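Local coordinates for UPF0098 protein CT_736 (Chlamydia trachomatis, PDB 3N08) that is of unproven function but, as a homologue of phosphatidylethanolamine-binding proteins and Raf kinase inhibitor protein, may bind phospholipid head groups or other phosphate-bearing ligands, at residues B[18-23]-B[78-83]. Sequence-based numbering, arbitrary orientation. Where two conformers were deposited one is given.
Sequences PKKYSC and LAEGAQ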
loop_
_atom_site.group_PDB
_atom_site.type_symbol
_atom_site.label_atom_id
_atom_site.label_comp_id
_atom_site.label_asym_id
_atom_site.label_seq_id
_atom_site.Cartn_x
_atom_site.Cartn_y
_atom_site.Cartn_z
ATOM N N PRO B 18 -17.686 -1.480 8.297
ATOM C CA PRO B 18 -18.904 -1.030 8.986
ATOM C C PRO B 18 -20.189 -1.604 8.421
ATOM O O PRO B 18 -20.332 -1.892 7.230
ATOM C CB PRO B 18 -18.860 0.487 8.824
ATOM C CG PRO B 18 -17.371 0.779 8.684
ATOM C CD PRO B 18 -16.820 -0.358 7.908
ATOM N N LYS B 19 -21.151 -1.747 9.324
ATOM C CA LYS B 19 -22.438 -2.350 9.030
ATOM C C LYS B 19 -23.140 -1.711 7.828
ATOM O O LYS B 19 -23.826 -2.387 7.066
ATOM C CB LYS B 19 -23.298 -2.246 10.279
ATOM C CG LYS B 19 -24.697 -2.802 10.101
ATOM C CD LYS B 19 -25.439 -2.861 11.429
ATOM C CE LYS B 19 -24.982 -4.063 12.240
ATOM N NZ LYS B 19 -25.760 -4.137 13.515
ATOM N N LYS B 20 -22.974 -0.399 7.680
ATOM C CA LYS B 20 -23.609 0.372 6.617
ATOM C C LYS B 20 -23.361 -0.230 5.211
ATOM O O LYS B 20 -24.174 -0.078 4.301
ATOM C CB LYS B 20 -23.009 1.785 6.689
ATOM C CG LYS B 20 -23.504 2.809 5.701
ATOM C CD LYS B 20 -22.687 4.090 5.894
ATOM C CE LYS B 20 -23.268 5.286 5.161
ATOM N NZ LYS B 20 -24.404 5.895 5.894
ATOM N N TYR B 21 -22.217 -0.877 5.023
ATOM C CA TYR B 21 -21.821 -1.382 3.697
ATOM C C TYR B 21 -22.198 -2.848 3.514
ATOM O O TYR B 21 -21.939 -3.429 2.451
ATOM C CB TYR B 21 -20.316 -1.179 3.490
ATOM C CG TYR B 21 -19.926 0.239 3.819
ATOM C CD1 TYR B 21 -20.445 1.316 3.116
ATOM C CD2 TYR B 21 -19.084 0.506 4.886
ATOM C CE1 TYR B 21 -20.116 2.629 3.463
ATOM C CE2 TYR B 21 -18.764 1.789 5.245
ATOM C CZ TYR B 21 -19.265 2.853 4.518
ATOM O OH TYR B 21 -18.927 4.149 4.858
ATOM N N SER B 22 -22.854 -3.433 4.522
ATOM C CA SER B 22 -23.292 -4.810 4.485
ATOM C C SER B 22 -24.801 -4.907 4.247
ATOM O O SER B 22 -25.496 -3.912 4.252
ATOM C CB SER B 22 -22.969 -5.503 5.820
ATOM O OG SER B 22 -23.909 -5.145 6.827
ATOM N N CYS B 23 -25.304 -6.126 4.130
ATOM C CA CYS B 23 -26.722 -6.327 4.000
ATOM C C CYS B 23 -27.463 -5.945 5.270
ATOM O O CYS B 23 -28.680 -5.816 5.214
ATOM C CB CYS B 23 -26.994 -7.790 3.690
ATOM S SG CYS B 23 -26.641 -8.884 5.074
ATOM N N LEU B 78 -13.371 6.929 -4.502
ATOM C CA LEU B 78 -14.758 6.582 -4.737
ATOM C C LEU B 78 -15.481 6.769 -3.410
ATOM O O LEU B 78 -15.187 6.077 -2.433
ATOM C CB LEU B 78 -14.900 5.136 -5.196
ATOM C CG LEU B 78 -14.209 4.777 -6.516
ATOM C CD1 LEU B 78 -14.344 3.291 -6.788
ATOM C CD2 LEU B 78 -14.791 5.594 -7.680
ATOM N N ALA B 79 -16.418 7.707 -3.371
ATOM C CA ALA B 79 -17.169 7.940 -2.158
ATOM C C ALA B 79 -18.166 6.804 -1.950
ATOM O O ALA B 79 -18.455 6.031 -2.874
ATOM C CB ALA B 79 -17.895 9.270 -2.235
ATOM N N GLU B 80 -18.679 6.680 -0.741
ATOM C CA GLU B 80 -19.597 5.590 -0.439
ATOM C C GLU B 80 -20.817 5.717 -1.345
ATOM O O GLU B 80 -21.337 6.808 -1.561
ATOM C CB GLU B 80 -20.003 5.601 1.041
ATOM C CG GLU B 80 -20.780 6.827 1.474
ATOM C CD GLU B 80 -21.188 6.793 2.942
ATOM O OE1 GLU B 80 -20.560 6.062 3.734
ATOM O OE2 GLU B 80 -22.152 7.512 3.292
ATOM N N GLY B 81 -21.227 4.596 -1.933
ATOM C CA GLY B 81 -22.401 4.574 -2.793
ATOM C C GLY B 81 -22.317 5.500 -3.999
ATOM O O GLY B 81 -23.321 5.805 -4.625
ATOM N N ALA B 82 -21.121 5.907 -4.369
ATOM C CA ALA B 82 -21.016 6.943 -5.384
ATOM C C ALA B 82 -21.276 6.418 -6.789
ATOM O O ALA B 82 -21.201 5.229 -7.086
ATOM C CB ALA B 82 -19.652 7.625 -5.315
ATOM N N GLN B 83 -21.587 7.358 -7.669
ATOM C CA GLN B 83 -21.673 7.029 -9.077
ATOM C C GLN B 83 -20.309 6.611 -9.559
ATOM O O GLN B 83 -19.280 7.172 -9.179
ATOM C CB GLN B 83 -22.160 8.191 -9.937
ATOM C CG GLN B 83 -22.294 7.751 -11.403
ATOM C CD GLN B 83 -22.928 8.789 -12.299
ATOM O OE1 GLN B 83 -23.449 9.807 -11.835
ATOM N NE2 GLN B 83 -22.897 8.528 -13.605
#
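A type II beta turn, Ala79 to Ala82, presents Glu80 to the short 3-10 segment 19-21, where Tyr21 and Lys20 meet its carboxylate. The Tyr21 hydroxyl donates a hydrogen bond to Glu80, with OH 2.8 Å from OE1. It meets that oxygen nearly along the C-O axis. OE1 lies at the edge of the phenol ring, in its plane, and the ring and carboxylate planes are 69° apart. The Tyr21 and Glu80 side chains cross at about a right angle, and Glu80 CB packs 3.8 Å from Tyr21 CE1. Glu80 CG sits between the backbone N and carbonyl carbon (chi1 64°), and the chain is extended beyond CG, which carries the carboxylate to the Tyr21 hydroxyl.

The contact joins two loops of the PEBP fold: one follows strand 15-16, the other links strands 77-78 and 87-88. Ser29, further along the same loop as Tyr21, pairs with Gly81 through the backbone, and its hydroxyl adds a weak bond to Gly81 N.

Lys20 comes across the carboxylate with its aliphatic end. It has two conformers, so the placement of its ammonium is uncertain. In the one given, CE is 3.1 Å from Glu80 OE2, whereas NZ makes a long salt bridge to OE2 at 3.8 Å, with a bend at the last torsion (chi4 80°). Lys20 CB lies over one face of the Tyr21 ring, 4.2 Å above its plane.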